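Period circadian protein homolog 2 (Mus musculus, PDB 3GDI) acts in the mammalian circadian clock as a transcription regulator whose tandem PAS domains probably mediate its interactions with itself and other clock proteins. Local coordinates at residues 23-33 / 141-152. Numbering follows the deposited sequence.
Sequences NADMFAVAVSL and QLCCLLLAERVH
With CG held between its own backbone N and carbonyl carbon (chi1 75°), the ring of Phe27 is laid over Ala148, whose CB sits under one face, 3.6 Å from the centroid of the Phe27 ring. This CH-pi contact lies on the sheet face that also carries Val29 and Leu146, and Phe123 of strand 121-131 meets the ring edge-to-face. On the other face, Met26 turns CG beside its backbone N and bends at chi3 (89°), which drapes the thioether across Glu149; Met26 CG comes within 3.5 Å of Glu149 CB, while CE reaches on to Leu147.

Strands 26-31 and 142-150 run antiparallel, and Phe27 and Ala148 exchange two backbone hydrogen bonds, the one from Ala148 N to Phe27 O being 2.9 Å long. Val29 and Leu146 repeat the exchange, and Val31 N adds a bond to Cys144 O. Just before the first strand, Asp25 O accepts Arg150 N at 2.9 Å. The Asp25 carboxylate meets the His152 ring at its edge, OD2 lying 3.2 Å from His152 CE1, and its OD1 is 4.6 Å from Arg150 NE, well out of the guanidinium plane, so only the charges are near; NE makes a weak hydrogen bond to Gln121. A leucine in place of Asp25 would probably leave the Arg150 guanidinium short of a nearby counter-charge and the His152 ring freer to turn.

These adjacent inner strands of the PAS-A sheet, flanked by strands 38-41 and 121-131, are thus joined by backbone bonds and apolar contacts, with side-chain charge probably contributing mainly at the Asp25 end.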
ATOM      1  N   ASN A  23      12.079  28.416  -8.119  1.00 95.96           N
ATOM      2  CA  ASN A  23      10.700  28.248  -8.555  1.00 95.43           C
ATOM      3  C   ASN A  23       9.769  29.194  -7.817  1.00 95.27           C
ATOM      4  O   ASN A  23       9.855  29.346  -6.598  1.00 94.26           O
ATOM      5  CB  ASN A  23      10.235  26.814  -8.312  1.00 96.45           C
ATOM      6  CG  ASN A  23      11.107  25.801  -9.005  1.00 98.14           C
ATOM      7  OD1 ASN A  23      12.308  25.710  -8.737  1.00 99.05           O
ATOM      8  ND2 ASN A  23      10.512  25.028  -9.907  1.00 98.19           N
ATOM      9  N   ALA A  24       8.874  29.826  -8.567  1.00 95.10           N
ATOM     10  CA  ALA A  24       7.912  30.748  -7.983  1.00 95.17           C
ATOM     11  C   ALA A  24       6.773  29.950  -7.360  1.00 94.74           C
ATOM     12  O   ALA A  24       5.848  30.522  -6.782  1.00 94.86           O
ATOM     13  CB  ALA A  24       7.369  31.691  -9.055  1.00 95.15           C
ATOM     14  N   ASP A  25       6.852  28.626  -7.478  1.00 93.75           N
ATOM     15  CA  ASP A  25       5.822  27.748  -6.939  1.00 92.39           C
ATOM     16  C   ASP A  25       6.279  26.838  -5.805  1.00 91.24           C
ATOM     17  O   ASP A  25       5.525  25.974  -5.366  1.00 92.26           O
ATOM     18  CB  ASP A  25       5.224  26.902  -8.063  1.00 92.91           C
ATOM     19  CG  ASP A  25       4.178  27.652  -8.861  1.00 93.22           C
ATOM     20  OD1 ASP A  25       3.072  27.885  -8.325  1.00 94.41           O
ATOM     21  OD2 ASP A  25       4.465  28.015 -10.018  1.00 93.46           O
ATOM     22  N   MET A  26       7.505  27.023  -5.327  1.00 89.71           N
ATOM     23  CA  MET A  26       8.003  26.197  -4.232  1.00 88.34           C
ATOM     24  C   MET A  26       8.037  26.928  -2.894  1.00 86.20           C
ATOM     25  O   MET A  26       7.876  28.146  -2.829  1.00 86.20           O
ATOM     26  CB  MET A  26       9.403  25.668  -4.548  1.00 89.32           C
ATOM     27  CG  MET A  26       9.413  24.570  -5.586  1.00 92.91           C
ATOM     28  SD  MET A  26      11.005  23.732  -5.697  1.00 96.95           S
ATOM     29  CE  MET A  26      10.789  22.424  -4.476  1.00 95.32           C
ATOM     30  N   PHE A  27       8.226  26.166  -1.824  1.00 83.29           N
ATOM     31  CA  PHE A  27       8.314  26.726  -0.486  1.00 81.16           C
ATOM     32  C   PHE A  27       8.804  25.654   0.467  1.00 79.84           C
ATOM     33  O   PHE A  27       8.663  24.464   0.202  1.00 80.19           O
ATOM     34  CB  PHE A  27       6.962  27.293  -0.014  1.00 81.35           C
ATOM     35  CG  PHE A  27       5.943  26.248   0.382  1.00 82.50           C
ATOM     36  CD1 PHE A  27       5.038  25.744  -0.547  1.00 82.69           C
ATOM     37  CD2 PHE A  27       5.864  25.795   1.698  1.00 82.74           C
ATOM     38  CE1 PHE A  27       4.070  24.808  -0.169  1.00 82.55           C
ATOM     39  CE2 PHE A  27       4.901  24.859   2.081  1.00 81.75           C
ATOM     40  CZ  PHE A  27       4.004  24.366   1.147  1.00 81.50           C
ATOM     41  N   ALA A  28       9.404  26.082   1.568  1.00 78.98           N
ATOM     42  CA  ALA A  28       9.920  25.151   2.559  1.00 77.80           C
ATOM     43  C   ALA A  28       9.184  25.345   3.874  1.00 77.17           C
ATOM     44  O   ALA A  28       8.666  26.427   4.149  1.00 76.75           O
ATOM     45  CB  ALA A  28      11.413  25.374   2.757  1.00 77.95           C
ATOM     46  N   VAL A  29       9.137  24.290   4.679  1.00 76.33           N
ATOM     47  CA  VAL A  29       8.464  24.347   5.966  1.00 75.11           C
ATOM     48  C   VAL A  29       9.021  23.290   6.912  1.00 74.43           C
ATOM     49  O   VAL A  29       9.243  22.145   6.520  1.00 73.64           O
ATOM     50  CB  VAL A  29       6.943  24.133   5.804  1.00 75.09           C
ATOM     51  CG1 VAL A  29       6.676  22.781   5.164  1.00 75.66           C
ATOM     52  CG2 VAL A  29       6.258  24.222   7.154  1.00 74.61           C
ATOM     53  N   ALA A  30       9.261  23.693   8.156  1.00 73.90           N
ATOM     54  CA  ALA A  30       9.778  22.792   9.178  1.00 73.53           C
ATOM     55  C   ALA A  30       8.631  22.575  10.144  1.00 72.80           C
ATOM     56  O   ALA A  30       8.044  23.534  10.634  1.00 72.71           O
ATOM     57  CB  ALA A  30      10.963  23.426   9.892  1.00 74.41           C
ATOM     58  N   VAL A  31       8.317  21.316  10.422  1.00 72.66           N
ATOM     59  CA  VAL A  31       7.202  20.990  11.300  1.00 72.63           C
ATOM     60  C   VAL A  31       7.600  20.128  12.489  1.00 74.16           C
ATOM     61  O   VAL A  31       8.159  19.047  12.320  1.00 75.52           O
ATOM     62  CB  VAL A  31       6.099  20.263  10.501  1.00 70.56           C
ATOM     63  CG1 VAL A  31       4.980  19.809  11.419  1.00 70.13           C
ATOM     64  CG2 VAL A  31       5.563  21.184   9.433  1.00 70.35           C
ATOM     65  N   SER A  32       7.298  20.610  13.691  1.00 74.92           N
ATOM     66  CA  SER A  32       7.612  19.878  14.908  1.00 75.62           C
ATOM     67  C   SER A  32       7.066  18.471  14.804  1.00 75.66           C
ATOM     68  O   SER A  32       5.870  18.285  14.600  1.00 75.74           O
ATOM     69  CB  SER A  32       6.986  20.562  16.120  1.00 77.71           C
ATOM     70  OG  SER A  32       7.048  19.717  17.260  1.00 79.00           O
ATOM     71  N   LEU A  33       7.939  17.483  14.956  1.00 76.44           N
ATOM     72  CA  LEU A  33       7.524  16.090  14.869  1.00 78.25           C
ATOM     73  C   LEU A  33       6.662  15.694  16.071  1.00 78.82           C
ATOM     74  O   LEU A  33       6.017  14.646  16.068  1.00 78.62           O
ATOM     75  CB  LEU A  33       8.754  15.183  14.780  1.00 78.90           C
ATOM     76  CG  LEU A  33       8.525  13.814  14.135  1.00 79.15           C
ATOM     77  CD1 LEU A  33       8.072  13.993  12.688  1.00 77.65           C
ATOM     78  CD2 LEU A  33       9.809  13.006  14.198  1.00 79.52           C
ATOM     79  N   GLN A 141      15.353  19.367  19.708  1.00 96.98           N
ATOM     80  CA  GLN A 141      14.198  18.620  19.222  1.00 97.51           C
ATOM     81  C   GLN A 141      14.349  18.283  17.746  1.00 97.32           C
ATOM     82  O   GLN A 141      14.735  19.135  16.942  1.00 96.98           O
ATOM     83  CB  GLN A 141      12.913  19.434  19.397  1.00 98.26           C
ATOM     84  CG  GLN A 141      12.878  20.707  18.561  1.00 98.56           C
ATOM     85  CD  GLN A 141      11.480  21.083  18.125  1.00 98.70           C
ATOM     86  OE1 GLN A 141      10.853  20.377  17.329  1.00 98.96           O
ATOM     87  NE2 GLN A 141      10.978  22.198  18.644  1.00 98.80           N
ATOM     88  N   LEU A 142      14.035  17.042  17.389  1.00 96.68           N
ATOM     89  CA  LEU A 142      14.124  16.614  16.001  1.00 95.92           C
ATOM     90  C   LEU A 142      12.746  16.693  15.346  1.00 94.60           C
ATOM     91  O   LEU A 142      11.793  16.059  15.805  1.00 93.62           O
ATOM     92  CB  LEU A 142      14.677  15.185  15.911  1.00 97.71           C
ATOM     93  CG  LEU A 142      13.969  14.036  16.641  1.00 98.89           C
ATOM     94  CD1 LEU A 142      14.502  12.704  16.126  1.00 98.37           C
ATOM     95  CD2 LEU A 142      14.182  14.161  18.143  1.00 98.93           C
ATOM     96  N   CYS A 143      12.648  17.486  14.280  1.00 93.03           N
ATOM     97  CA  CYS A 143      11.389  17.661  13.561  1.00 90.74           C
ATOM     98  C   CYS A 143      11.447  17.103  12.132  1.00 88.69           C
ATOM     99  O   CYS A 143      12.042  16.051  11.891  1.00 88.30           O
ATOM    100  CB  CYS A 143      10.996  19.147  13.534  1.00 89.92           C
ATOM    101  SG  CYS A 143      11.923  20.175  12.375  1.00 90.42           S
ATOM    102  N   CYS A 144      10.825  17.811  11.192  1.00 86.09           N
ATOM    103  CA  CYS A 144      10.788  17.382   9.795  1.00 82.54           C
ATOM    104  C   CYS A 144      10.640  18.555   8.833  1.00 78.91           C
ATOM    105  O   CYS A 144       9.650  19.278   8.872  1.00 78.16           O
ATOM    106  CB  CYS A 144       9.626  16.409   9.572  1.00 82.33           C
ATOM    107  SG  CYS A 144       9.224  16.116   7.830  1.00 83.68           S
ATOM    108  N   LEU A 145      11.628  18.746   7.972  1.00 75.33           N
ATOM    109  CA  LEU A 145      11.557  19.826   7.010  1.00 73.52           C
ATOM    110  C   LEU A 145      11.038  19.212   5.726  1.00 71.90           C
ATOM    111  O   LEU A 145      11.203  18.013   5.494  1.00 72.00           O
ATOM    112  CB  LEU A 145      12.939  20.449   6.794  1.00 73.67           C
ATOM    113  CG  LEU A 145      12.975  21.745   5.977  1.00 73.71           C
ATOM    114  CD1 LEU A 145      14.218  22.528   6.332  1.00 73.77           C
ATOM    115  CD2 LEU A 145      12.942  21.437   4.488  1.00 74.65           C
ATOM    116  N   LEU A 146      10.395  20.025   4.899  1.00 69.40           N
ATOM    117  CA  LEU A 146       9.849  19.532   3.645  1.00 67.81           C
ATOM    118  C   LEU A 146       9.925  20.557   2.539  1.00 66.84           C
ATOM    119  O   LEU A 146       9.606  21.728   2.735  1.00 65.66           O
ATOM    120  CB  LEU A 146       8.383  19.117   3.811  1.00 66.30           C
ATOM    121  CG  LEU A 146       8.050  17.902   4.673  1.00 65.30           C
ATOM    122  CD1 LEU A 146       7.545  18.363   6.024  1.00 63.19           C
ATOM    123  CD2 LEU A 146       6.987  17.066   3.976  1.00 64.75           C
ATOM    124  N   LEU A 147      10.355  20.104   1.372  1.00 66.78           N
ATOM    125  CA  LEU A 147      10.434  20.971   0.212  1.00 67.97           C
ATOM    126  C   LEU A 147       9.145  20.698  -0.552  1.00 68.87           C
ATOM    127  O   LEU A 147       8.894  19.565  -0.969  1.00 70.17           O
ATOM    128  CB  LEU A 147      11.651  20.608  -0.633  1.00 67.81           C
ATOM    129  CG  LEU A 147      12.992  20.933   0.024  1.00 67.16           C
ATOM    130  CD1 LEU A 147      14.125  20.146  -0.633  1.00 67.82           C
ATOM    131  CD2 LEU A 147      13.225  22.422  -0.088  1.00 65.55           C
ATOM    132  N   ALA A 148       8.325  21.732  -0.717  1.00 67.69           N
ATOM    133  CA  ALA A 148       7.053  21.594  -1.400  1.00 66.73           C
ATOM    134  C   ALA A 148       7.032  22.342  -2.713  1.00 68.14           C
ATOM    135  O   ALA A 148       7.308  23.536  -2.759  1.00 68.66           O
ATOM    136  CB  ALA A 148       5.947  22.101  -0.514  1.00 66.06           C
ATOM    137  N   GLU A 149       6.683  21.637  -3.782  1.00 69.81           N
ATOM    138  CA  GLU A 149       6.612  22.237  -5.105  1.00 70.61           C
ATOM    139  C   GLU A 149       5.212  22.122  -5.689  1.00 70.11           C
ATOM    140  O   GLU A 149       4.643  21.030  -5.756  1.00 71.23           O
ATOM    141  CB  GLU A 149       7.604  21.563  -6.045  1.00 72.24           C
ATOM    142  CG  GLU A 149       7.475  22.009  -7.484  1.00 75.90           C
ATOM    143  CD  GLU A 149       8.492  21.338  -8.379  1.00 78.54           C
ATOM    144  OE1 GLU A 149       8.455  21.577  -9.606  1.00 81.29           O
ATOM    145  OE2 GLU A 149       9.330  20.574  -7.853  1.00 78.45           O
ATOM    146  N   ARG A 150       4.661  23.254  -6.107  1.00 69.05           N
ATOM    147  CA  ARG A 150       3.329  23.290  -6.693  1.00 68.15           C
ATOM    148  C   ARG A 150       3.377  22.495  -7.999  1.00 67.18           C
ATOM    149  O   ARG A 150       4.309  22.650  -8.787  1.00 66.00           O
ATOM    150  CB  ARG A 150       2.928  24.742  -6.963  1.00 68.41           C
ATOM    151  CG  ARG A 150       1.442  25.018  -6.894  1.00 69.42           C
ATOM    152  CD  ARG A 150       0.790  25.045  -8.251  1.00 71.25           C
ATOM    153  NE  ARG A 150      -0.651  25.237  -8.115  1.00 77.02           N
ATOM    154  CZ  ARG A 150      -1.510  25.290  -9.133  1.00 80.01           C
ATOM    155  NH1 ARG A 150      -1.080  25.171 -10.386  1.00 80.02           N
ATOM    156  NH2 ARG A 150      -2.806  25.452  -8.895  1.00 79.98           N
ATOM    157  N   VAL A 151       2.378  21.642  -8.213  1.00 65.88           N
ATOM    158  CA  VAL A 151       2.300  20.810  -9.408  1.00 64.41           C
ATOM    159  C   VAL A 151       1.363  21.388 -10.465  1.00 64.98           C
ATOM    160  O   VAL A 151       0.266  21.861 -10.153  1.00 64.42           O
ATOM    161  CB  VAL A 151       1.830  19.383  -9.054  1.00 64.33           C
ATOM    162  CG1 VAL A 151       1.646  18.562 -10.317  1.00 64.09           C
ATOM    163  CG2 VAL A 151       2.846  18.713  -8.147  1.00 64.37           C
ATOM    164  N   HIS A 152       1.803  21.337 -11.720  1.00 65.87           N
ATOM    165  CA  HIS A 152       1.016  21.856 -12.838  1.00 65.27           C
ATOM    166  C   HIS A 152       0.546  20.796 -13.824  1.00 63.29           C
ATOM    167  O   HIS A 152       1.270  19.852 -14.144  1.00 62.50           O
ATOM    168  CB  HIS A 152       1.808  22.924 -13.604  1.00 66.28           C
ATOM    169  CG  HIS A 152       2.014  24.180 -12.826  1.00 67.72           C
ATOM    170  ND1 HIS A 152       3.123  24.390 -12.034  1.00 67.85           N
ATOM    171  CD2 HIS A 152       1.214  25.258 -12.651  1.00 67.84           C
ATOM    172  CE1 HIS A 152       2.994  25.543 -11.402  1.00 68.34           C
ATOM    173  NE2 HIS A 152       1.844  26.089 -11.758  1.00 68.19           N
TER